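Conserved hypothetical secreted protein (Helicobacter pylori, PDB 4RNZ) is a cell shape-determining protein that probably acts on peptidoglycan as a zinc-dependent metallopeptidase of the M23B family. Local coordinates at residues L97-S100 with P101-I105; K129-V132 with K133-I137; K342-E345 with L346-T349; T349-F352 with E353-S356. All blocks are in the same frame, centred on the assembly; numbering follows the deposited sequence.

Contact 1. Residues L97-S100 with P101-I105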
loop_
_atom_site.group_PDB
_atom_site.type_symbol
_atom_site.label_atom_id
_atom_site.label_comp_id
_atom_site.label_asym_id
_atom_site.label_seq_id
_atom_site.Cartn_x
_atom_site.Cartn_y
_atom_site.Cartn_z
ATOM N N LEU A 97 8.408 -23.121 12.915
ATOM C CA LEU A 97 7.257 -23.664 12.198
ATOM C C LEU A 97 6.661 -24.963 12.823
ATOM O O LEU A 97 7.366 -25.931 13.078
ATOM C CB LEU A 97 7.651 -23.903 10.743
ATOM C CG LEU A 97 6.522 -24.171 9.762
ATOM C CD1 LEU A 97 5.651 -22.935 9.593
ATOM C CD2 LEU A 97 7.090 -24.586 8.417
ATOM N N GLN A 98 5.360 -24.945 13.069
ATOM C CA GLN A 98 4.627 -26.068 13.647
ATOM C C GLN A 98 3.651 -26.635 12.629
ATOM O O GLN A 98 3.542 -27.847 12.500
ATOM C CB GLN A 98 3.903 -25.627 14.916
ATOM C CG GLN A 98 4.822 -25.173 16.027
ATOM C CD GLN A 98 5.934 -26.178 16.277
ATOM O OE1 GLN A 98 5.670 -27.359 16.519
ATOM N NE2 GLN A 98 7.179 -25.728 16.192
ATOM N N THR A 99 2.905 -25.766 11.947
ATOM C CA THR A 99 1.939 -26.184 10.937
ATOM C C THR A 99 2.220 -25.738 9.493
ATOM O O THR A 99 2.845 -26.476 8.738
ATOM C CB THR A 99 0.550 -25.703 11.368
ATOM O OG1 THR A 99 0.527 -24.273 11.396
ATOM C CG2 THR A 99 0.208 -26.229 12.760
ATOM N N SER A 100 1.821 -24.509 9.131
ATOM C CA SER A 100 2.225 -23.902 7.848
ATOM C C SER A 100 2.686 -22.510 8.238
ATOM O O SER A 100 2.287 -22.021 9.284
ATOM C CB SER A 100 1.097 -23.879 6.808
ATOM O OG SER A 100 0.060 -22.941 7.154
ATOM N N PRO A 101 3.491 -21.840 7.381
ATOM C CA PRO A 101 3.869 -20.454 7.683
ATOM C C PRO A 101 2.650 -19.586 7.941
ATOM O O PRO A 101 2.636 -18.831 8.910
ATOM C CB PRO A 101 4.573 -20.000 6.400
ATOM C CG PRO A 101 5.226 -21.256 5.925
ATOM C CD PRO A 101 4.229 -22.352 6.215
ATOM N N TYR A 102 1.622 -19.723 7.108
ATOM C CA TYR A 102 0.451 -18.847 7.219
ATOM C C TYR A 102 -0.307 -19.047 8.528
ATOM O O TYR A 102 -0.660 -18.097 9.220
ATOM C CB TYR A 102 -0.499 -19.028 6.029
ATOM C CG TYR A 102 -1.417 -17.854 5.837
ATOM C CD1 TYR A 102 -2.574 -17.735 6.572
ATOM C CD2 TYR A 102 -1.105 -16.840 4.934
ATOM C CE1 TYR A 102 -3.419 -16.654 6.420
ATOM C CE2 TYR A 102 -1.940 -15.754 4.775
ATOM C CZ TYR A 102 -3.100 -15.664 5.523
ATOM O OH TYR A 102 -3.958 -14.603 5.389
ATOM N N GLN A 103 -0.581 -20.289 8.861
ATOM C CA GLN A 103 -1.346 -20.581 10.067
ATOM C C GLN A 103 -0.585 -20.155 11.334
ATOM O O GLN A 103 -1.155 -19.568 12.258
ATOM C CB GLN A 103 -1.692 -22.071 10.111
ATOM C CG GLN A 103 -2.356 -22.474 11.406
ATOM C CD GLN A 103 -2.896 -23.889 11.416
ATOM O OE1 GLN A 103 -2.758 -24.657 10.463
ATOM N NE2 GLN A 103 -3.526 -24.238 12.515
ATOM N N ASP A 104 0.701 -20.454 11.366
ATOM C CA ASP A 104 1.533 -20.084 12.490
ATOM C C ASP A 104 1.620 -18.569 12.707
ATOM O O ASP A 104 1.523 -18.101 13.845
ATOM C CB ASP A 104 2.911 -20.701 12.350
ATOM C CG ASP A 104 2.894 -22.214 12.563
ATOM O OD1 ASP A 104 1.897 -22.761 13.090
ATOM O OD2 ASP A 104 3.873 -22.868 12.166
ATOM N N ILE A 105 1.783 -17.800 11.633
ATOM C CA ILE A 105 1.800 -16.338 11.772
ATOM C C ILE A 105 0.484 -15.856 12.356
ATOM O O ILE A 105 0.461 -14.986 13.238
ATOM C CB ILE A 105 2.073 -15.642 10.428
ATOM C CG1 ILE A 105 3.525 -15.893 10.028
ATOM C CG2 ILE A 105 1.835 -14.134 10.521
ATOM C CD1 ILE A 105 3.785 -15.760 8.554
HETATM O O HOH W 1 1.480 -21.232 4.694
HETATM O O HOH W 2 -1.691 -24.706 7.996
#

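Contact 2. Residues K129-V132 with K133-I137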
loop_
_atom_site.group_PDB
_atom_site.type_symbol
_atom_site.label_atom_id
_atom_site.label_comp_id
_atom_site.label_asym_id
_atom_site.label_seq_id
_atom_site.Cartn_x
_atom_site.Cartn_y
_atom_site.Cartn_z
ATOM N N LYS A 129 9.099 -22.153 -0.157
ATOM C CA LYS A 129 8.133 -23.228 -0.487
ATOM C C LYS A 129 8.515 -24.573 0.144
ATOM O O LYS A 129 7.653 -25.445 0.348
ATOM C CB LYS A 129 8.040 -23.427 -1.998
ATOM C CG LYS A 129 7.623 -22.201 -2.800
ATOM C CD LYS A 129 8.273 -22.212 -4.184
ATOM C CE LYS A 129 8.147 -20.872 -4.889
ATOM N NZ LYS A 129 6.764 -20.639 -5.376
ATOM N N ARG A 130 9.803 -24.728 0.451
ATOM C CA ARG A 130 10.336 -25.947 1.071
ATOM C C ARG A 130 10.518 -25.877 2.586
ATOM O O ARG A 130 11.267 -26.674 3.173
ATOM C CB ARG A 130 11.672 -26.277 0.425
ATOM C CG ARG A 130 11.542 -26.555 -1.061
ATOM C CD ARG A 130 12.871 -26.961 -1.658
ATOM N NE ARG A 130 12.766 -27.082 -3.112
ATOM C CZ ARG A 130 13.800 -27.091 -3.950
ATOM N NH1 ARG A 130 15.049 -26.996 -3.492
ATOM N NH2 ARG A 130 13.589 -27.195 -5.255
ATOM N N LEU A 131 9.855 -24.930 3.237
ATOM C CA LEU A 131 9.965 -24.850 4.690
ATOM C C LEU A 131 9.238 -26.044 5.320
ATOM O O LEU A 131 8.137 -26.413 4.892
ATOM C CB LEU A 131 9.367 -23.555 5.237
ATOM C CG LEU A 131 10.114 -22.239 5.008
ATOM C CD1 LEU A 131 9.240 -21.108 5.531
ATOM C CD2 LEU A 131 11.467 -22.231 5.689
ATOM N N VAL A 132 9.859 -26.612 6.345
ATOM C CA VAL A 132 9.292 -27.746 7.070
ATOM C C VAL A 132 9.353 -27.502 8.571
ATOM O O VAL A 132 10.032 -26.577 9.046
ATOM C CB VAL A 132 10.045 -29.056 6.733
ATOM C CG1 VAL A 132 10.025 -29.295 5.236
ATOM C CG2 VAL A 132 11.479 -29.019 7.257
ATOM N N LYS A 133 8.669 -28.368 9.311
ATOM C CA LYS A 133 8.565 -28.243 10.759
ATOM C C LYS A 133 9.892 -27.896 11.400
ATOM O O LYS A 133 10.950 -28.386 10.998
ATOM C CB LYS A 133 7.978 -29.516 11.386
ATOM C CG LYS A 133 7.210 -29.242 12.664
ATOM C CD LYS A 133 6.456 -30.462 13.153
ATOM C CE LYS A 133 6.084 -30.315 14.624
ATOM N NZ LYS A 133 5.002 -31.250 15.066
ATOM N N ASN A 134 9.820 -26.997 12.376
ATOM C CA ASN A 134 10.996 -26.480 13.082
ATOM C C ASN A 134 11.924 -25.547 12.276
ATOM O O ASN A 134 12.911 -25.071 12.811
ATOM C CB ASN A 134 11.796 -27.621 13.755
ATOM C CG ASN A 134 10.929 -28.489 14.680
ATOM O OD1 ASN A 134 11.085 -29.704 14.723
ATOM N ND2 ASN A 134 10.011 -27.874 15.407
ATOM N N ASP A 135 11.611 -25.259 11.015
ATOM C CA ASP A 135 12.304 -24.171 10.328
ATOM C C ASP A 135 11.884 -22.833 10.963
ATOM O O ASP A 135 10.807 -22.721 11.543
ATOM C CB ASP A 135 12.004 -24.180 8.839
ATOM C CG ASP A 135 12.749 -25.276 8.107
ATOM O OD1 ASP A 135 13.759 -25.740 8.637
ATOM O OD2 ASP A 135 12.334 -25.651 7.001
ATOM N N LYS A 136 12.754 -21.841 10.880
ATOM C CA LYS A 136 12.501 -20.559 11.534
ATOM C C LYS A 136 11.961 -19.489 10.571
ATOM O O LYS A 136 12.292 -19.465 9.373
ATOM C CB LYS A 136 13.747 -20.059 12.217
ATOM C CG LYS A 136 14.366 -21.067 13.168
ATOM C CD LYS A 136 15.641 -20.507 13.774
ATOM C CE LYS A 136 16.812 -20.459 12.787
ATOM N NZ LYS A 136 17.482 -21.781 12.568
ATOM N N ILE A 137 11.077 -18.648 11.111
ATOM C CA ILE A 137 10.602 -17.432 10.436
ATOM C C ILE A 137 10.694 -16.282 11.459
ATOM O O ILE A 137 10.176 -16.411 12.573
ATOM C CB ILE A 137 9.146 -17.566 9.947
ATOM C CG1 ILE A 137 9.008 -18.730 8.980
ATOM C CG2 ILE A 137 8.665 -16.261 9.273
ATOM C CD1 ILE A 137 7.594 -19.013 8.541
HETATM O O HOH W 3 13.231 -26.637 4.711
#

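Contact 3. Residues K342-E345 with L346-T349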
loop_
_atom_site.group_PDB
_atom_site.type_symbol
_atom_site.label_atom_id
_atom_site.label_comp_id
_atom_site.label_asym_id
_atom_site.label_seq_id
_atom_site.Cartn_x
_atom_site.Cartn_y
_atom_site.Cartn_z
ATOM N N LYS A 342 21.741 -8.594 15.416
ATOM C CA LYS A 342 20.735 -8.492 16.458
ATOM C C LYS A 342 19.744 -9.641 16.385
ATOM O O LYS A 342 19.405 -10.215 17.415
ATOM C CB LYS A 342 20.047 -7.120 16.416
ATOM C CG LYS A 342 18.712 -7.040 17.120
ATOM C CD LYS A 342 18.790 -7.383 18.590
ATOM C CE LYS A 342 19.497 -6.328 19.371
ATOM N NZ LYS A 342 19.147 -6.538 20.799
ATOM N N LEU A 343 19.285 -10.015 15.194
ATOM C CA LEU A 343 18.370 -11.150 15.093
ATOM C C LEU A 343 18.980 -12.436 15.695
ATOM O O LEU A 343 18.307 -13.178 16.420
ATOM C CB LEU A 343 17.919 -11.384 13.651
ATOM C CG LEU A 343 17.026 -12.610 13.445
ATOM C CD1 LEU A 343 15.734 -12.511 14.263
ATOM C CD2 LEU A 343 16.718 -12.818 11.973
ATOM N N GLU A 344 20.241 -12.710 15.394
ATOM C CA GLU A 344 20.910 -13.893 15.959
ATOM C C GLU A 344 20.900 -13.890 17.469
ATOM O O GLU A 344 20.582 -14.913 18.096
ATOM C CB GLU A 344 22.361 -14.003 15.456
ATOM C CG GLU A 344 22.454 -14.430 13.998
ATOM C CD GLU A 344 21.547 -15.617 13.666
ATOM O OE1 GLU A 344 21.591 -16.650 14.397
ATOM O OE2 GLU A 344 20.787 -15.516 12.671
ATOM N N GLU A 345 21.231 -12.734 18.041
ATOM C CA GLU A 345 21.222 -12.560 19.481
ATOM C C GLU A 345 19.846 -12.803 20.073
ATOM O O GLU A 345 19.738 -13.406 21.131
ATOM C CB GLU A 345 21.738 -11.171 19.883
ATOM C CG GLU A 345 23.233 -10.999 19.629
ATOM C CD GLU A 345 23.744 -9.598 19.923
ATOM O OE1 GLU A 345 23.045 -8.838 20.631
ATOM O OE2 GLU A 345 24.849 -9.263 19.444
ATOM N N LEU A 346 18.798 -12.334 19.392
ATOM C CA LEU A 346 17.421 -12.540 19.866
ATOM C C LEU A 346 17.010 -13.995 19.785
ATOM O O LEU A 346 16.300 -14.492 20.672
ATOM C CB LEU A 346 16.423 -11.677 19.078
ATOM C CG LEU A 346 16.508 -10.172 19.342
ATOM C CD1 LEU A 346 15.702 -9.401 18.287
ATOM C CD2 LEU A 346 16.028 -9.860 20.759
ATOM N N LEU A 347 17.433 -14.678 18.718
ATOM C CA LEU A 347 17.166 -16.109 18.580
ATOM C C LEU A 347 17.908 -16.880 19.668
ATOM O O LEU A 347 17.379 -17.856 20.185
ATOM C CB LEU A 347 17.564 -16.645 17.210
ATOM C CG LEU A 347 16.661 -16.251 16.033
ATOM C CD1 LEU A 347 17.427 -16.411 14.737
ATOM C CD2 LEU A 347 15.362 -17.048 15.994
ATOM N N LYS A 348 19.097 -16.434 20.051
ATOM C CA LYS A 348 19.832 -17.136 21.113
ATOM C C LYS A 348 19.132 -16.985 22.446
ATOM O O LYS A 348 19.254 -17.846 23.299
ATOM C CB LYS A 348 21.270 -16.626 21.289
ATOM C CG LYS A 348 22.196 -16.649 20.077
ATOM C CD LYS A 348 21.882 -17.707 19.013
ATOM C CE LYS A 348 21.947 -19.146 19.518
ATOM N NZ LYS A 348 23.124 -19.405 20.394
ATOM N N THR A 349 18.433 -15.874 22.640
ATOM C CA THR A 349 17.890 -15.549 23.955
ATOM C C THR A 349 16.392 -15.799 24.090
ATOM O O THR A 349 15.805 -15.430 25.095
ATOM C CB THR A 349 18.189 -14.096 24.318
ATOM O OG1 THR A 349 17.750 -13.234 23.249
ATOM C CG2 THR A 349 19.675 -13.920 24.532
#

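Contact 4. Residues T349-F352 with E353-S356. With NI (nickel (II) ion), chain C.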
loop_
_atom_site.group_PDB
_atom_site.type_symbol
_atom_site.label_atom_id
_atom_site.label_comp_id
_atom_site.label_asym_id
_atom_site.label_seq_id
_atom_site.Cartn_x
_atom_site.Cartn_y
_atom_site.Cartn_z
ATOM N N THR A 349 18.433 -15.874 22.640
ATOM C CA THR A 349 17.890 -15.549 23.955
ATOM C C THR A 349 16.392 -15.799 24.090
ATOM O O THR A 349 15.805 -15.430 25.095
ATOM C CB THR A 349 18.189 -14.096 24.318
ATOM O OG1 THR A 349 17.750 -13.234 23.249
ATOM C CG2 THR A 349 19.675 -13.920 24.532
ATOM N N HIS A 350 15.776 -16.419 23.083
ATOM C CA HIS A 350 14.386 -16.839 23.171
ATOM C C HIS A 350 14.254 -18.253 22.647
ATOM O O HIS A 350 14.281 -18.476 21.437
ATOM C CB HIS A 350 13.490 -15.887 22.394
ATOM C CG HIS A 350 13.592 -14.480 22.871
ATOM N ND1 HIS A 350 14.655 -13.665 22.563
ATOM C CD2 HIS A 350 12.795 -13.767 23.686
ATOM C CE1 HIS A 350 14.503 -12.500 23.156
ATOM N NE2 HIS A 350 13.380 -12.539 23.846
ATOM N N SER A 351 14.089 -19.191 23.578
ATOM C CA SER A 351 14.119 -20.618 23.290
ATOM C C SER A 351 12.838 -21.184 22.707
ATOM O O SER A 351 11.773 -21.091 23.289
ATOM C CB SER A 351 14.429 -21.420 24.565
ATOM O OG SER A 351 14.162 -22.806 24.348
ATOM N N PHE A 352 12.970 -21.849 21.576
ATOM C CA PHE A 352 11.851 -22.581 21.008
ATOM C C PHE A 352 11.543 -23.915 21.721
ATOM O O PHE A 352 10.620 -24.627 21.327
ATOM C CB PHE A 352 12.091 -22.801 19.516
ATOM C CG PHE A 352 12.113 -21.525 18.710
ATOM C CD1 PHE A 352 11.044 -20.634 18.762
ATOM C CD2 PHE A 352 13.193 -21.221 17.896
ATOM C CE1 PHE A 352 11.053 -19.462 18.016
ATOM C CE2 PHE A 352 13.204 -20.061 17.134
ATOM C CZ PHE A 352 12.134 -19.176 17.200
ATOM N N GLU A 353 12.308 -24.257 22.757
ATOM C CA GLU A 353 11.943 -25.378 23.636
ATOM C C GLU A 353 10.789 -24.963 24.521
ATOM O O GLU A 353 9.838 -25.723 24.700
ATOM C CB GLU A 353 13.114 -25.820 24.500
ATOM C CG GLU A 353 14.318 -26.262 23.687
ATOM C CD GLU A 353 15.283 -27.131 24.474
ATOM O OE1 GLU A 353 16.454 -27.222 24.043
ATOM O OE2 GLU A 353 14.876 -27.726 25.507
ATOM N N LYS A 354 10.870 -23.735 25.038
ATOM C CA LYS A 354 9.807 -23.158 25.865
ATOM C C LYS A 354 8.529 -22.826 25.079
ATOM O O LYS A 354 7.424 -23.042 25.572
ATOM C CB LYS A 354 10.296 -21.874 26.546
ATOM C CG LYS A 354 11.442 -22.048 27.531
ATOM C CD LYS A 354 11.811 -20.707 28.162
ATOM C CE LYS A 354 13.173 -20.746 28.839
ATOM N NZ LYS A 354 13.204 -21.749 29.939
ATOM N N ASN A 355 8.684 -22.273 23.876
ATOM C CA ASN A 355 7.543 -21.780 23.095
ATOM C C ASN A 355 7.773 -21.882 21.601
ATOM O O ASN A 355 8.898 -21.723 21.144
ATOM C CB ASN A 355 7.297 -20.316 23.439
ATOM C CG ASN A 355 6.908 -20.130 24.880
ATOM O OD1 ASN A 355 5.848 -20.581 25.296
ATOM N ND2 ASN A 355 7.777 -19.503 25.659
ATOM N N SER A 356 6.706 -22.115 20.843
ATOM C CA SER A 356 6.807 -22.167 19.374
ATOM C C SER A 356 6.995 -20.773 18.714
ATOM O O SER A 356 7.493 -20.673 17.582
ATOM C CB SER A 356 5.606 -22.887 18.759
ATOM O OG SER A 356 4.378 -22.409 19.279
HETATM NI NI NI C . 12.884 -10.828 25.097
#

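Contact 1. Residues L97-S100 with P101-I105
Between Ser-100 and Asp-104 the chain leaves a loop and enters a helix, and the first turn closes with the bond from Asp-104 N to Ser-100 O at 3.1 Å. Ser-100 occupies the N-cap. With its OG set between the backbone N and the carbonyl carbon (chi1 70°), the hydroxyl hangs over the start of the helix and accepts from Gln-103 N at 3.2 Å. One water bridges this OG to OE1 of Gln-103. A second sits on Tyr-102 N and reaches the same hydroxyl more weakly, so the N-H groups of both Tyr-102 and Gln-103 find acceptors.

The carboxylate of Asp-104 folds back under the loop. OD2 takes two backbone donors on its syn side: Gln-98 N at 2.7 Å, almost straight, and Thr-99 N, 3.1 Å from Asp-104 OD2. The other oxygen, OD1, receives the hydroxyl of Thr-99, whose OG1 lies 2.7 Å away and well above the carboxylate plane. Three donors thus fix the group's rotation, and together with the nearby helix start they would probably favour its ionised form. Leu-97 crosses this side chain at about a right angle. Its CD1 lies 3.1 Å from Asp-104 OD2 and also rests on CD of Pro-101 at 3.7 Å, putting a methyl beside the buried carboxylate. Thr-99 likewise crosses Gln-103, its OG1 set against CB and CG of Gln-103.

Serine followed by proline is a familiar helix start, and here the serine N-cap is reinforced by an aspartate one turn in that ties down the incoming loop, joining strand 87-96 to helix 101-109.

Contact 2. Residues K129-V132 with K133-I137
Asp-135 and Val-132 hold each other across a tight turn. The side chain of Asp-135 leans back along its own N, with CG anti to the carbonyl carbon (chi1 -75°), and this brings OD2 to Val-132 N at 2.7 Å. The N-H points almost straight at the oxygen, though from above the carboxylate plane, 40° out of it. In return, Asp-135 N donates to Val-132 O at 2.8 Å, closing a type II beta turn with Asn-134 in the left-handed conformation usual at its third position. Val-132 is therefore gripped through both its N-H and its C=O.

OD2 has another donor: a water 2.6 Å from Asp-135 OD2 that also donates to Arg-130 O, linking the carboxylate to the residue just past helix 126-129. Beside these polar atoms lie carbon groups. CG2 of Val-132 packs against OD2, while Leu-131 slants over the aspartate with its CD2 3.7 Å from CB of Asp-135. The other methyl, Leu-131 CD1, meets Ile-137 CD1 at 4.0 Å, the side chains crossing obliquely.

The turn carries the chain from helix 126-129 into strand 136-146. Leu-131 and Ile-137 both rest on Pro-101 at the start of helix 101-109, Asn-134 and Asp-135 bond to the backbone of Leu-97, and Lys-136 pairs with Ser-162 on the adjoining strand 153-163.

Contact 3. Residues K342-E345 with L346-T349
Leu-346 packs back on Lys-342, one helical turn earlier, and can be followed outward from the backbone. Its CB sits 3.6 Å from Leu-343 O, with Lys-342 O almost as near. The next carbon lies between a polar and an apolar neighbour: Leu-346 CG is 3.5 Å from Lys-342 O and 3.7 Å from Lys-342 CD. At the tip, CD1 lies against the same CD. The lysine makes this possible by bending at chi2 and chi3 (59° and 70°), which curls its methylenes over the leucine before the amine runs on to a weak hydrogen bond with His-366 O of the C-terminal histidine run, evidently a purification tag.

Leu-347 repeats the pattern one residue on: its CG and CD1 lie by Leu-343 O, and its CD1 is 4.0 Å from Leu-343 CG. The carboxylate of Glu-344 touches that same methyl.

Underneath, the helix is regular: Leu-346 N, Leu-347 N and Lys-348 N each donate to the C=O four residues back. Thr-349 is the first residue to leave helical backbone angles; its N makes only a weak bond to Glu-345 O. The hydroxyl turns back over the last turn, with Thr-349 OG1 2.9 Å from Glu-345 O and also close to Leu-346 O.

This is the C-terminal end of helix 326-348. Leu-343 and Leu-347 face the sheet, touching Met-160 of strand 153-163, with Leu-343 also on Ala-138 of strand 136-146 and Tyr-169 of strand 166-172. Along another side, Leu-346 meets Phe-363, and its side chain is about 5 Å from a bound nickel ion.

Contact 4. Residues T349-F352 with E353-S356
The ring of Phe-352 meets Asn-355 at its edge: the carbonyl oxygen of Asn-355 lies near the ring plane, 3.4 Å from Phe-352 CD1. Ser-356 O comes in obliquely, 3.7 Å from Phe-352 CD1. Asn-355 O is also 3.1 Å from Phe-352 CA, in a C-H...O contact. The other flat group, the imidazole of His-350, meets the ring of Tyr-358 edge-to-face. Its NE2 binds a nickel ion at 2.2 Å, and ND1, bonded to Leu-346 O, fixes the turn of the ring. His-366 and His-368, from the C-terminal histidine run that is evidently a purification tag, bind the same ion, and their rings meet that of His-350.

Ser-351 organises the turn. Its OG, anti to its own N (chi1 167°), accepts from Glu-353 N at 2.8 Å, an ST turn, with Lys-354 N adding a weak bond to the same hydroxyl. The bonds to Ser-351 O from Lys-354 N and Asn-355 N are both weak; the hydroxyl of Tyr-358 also hydrogen-bonds to this oxygen.

The loop runs from helix 326-348 to strand 357-361. Phe-352 and His-350 both rest on Leu-94 of strand 87-96, the partner of 357-361, and Ser-356 bonds to the backbone of Ser-96.

Overall arrangement
All four contacts lie in one region of the chain, away from the zinc site. Contacts 1 and 3 are partly buried, while contacts 2 and 4 are surface turns. Contacts 1 and 2 touch directly, joined through backbone bonds at Leu-97, and each relies on an aspartate accepting backbone N-H groups: one ties a loop to a helix start, the other locks a beta turn. Contacts 3 and 4 share Thr-349. From contact 3 to contact 4, regular helical bonds and leucine packing give way to a serine-centred turn with mostly weak bonds. Lys-136 of contact 2 packs on both Leu-347 and Phe-352, and Gln-98 of contact 1 packs on Ser-356.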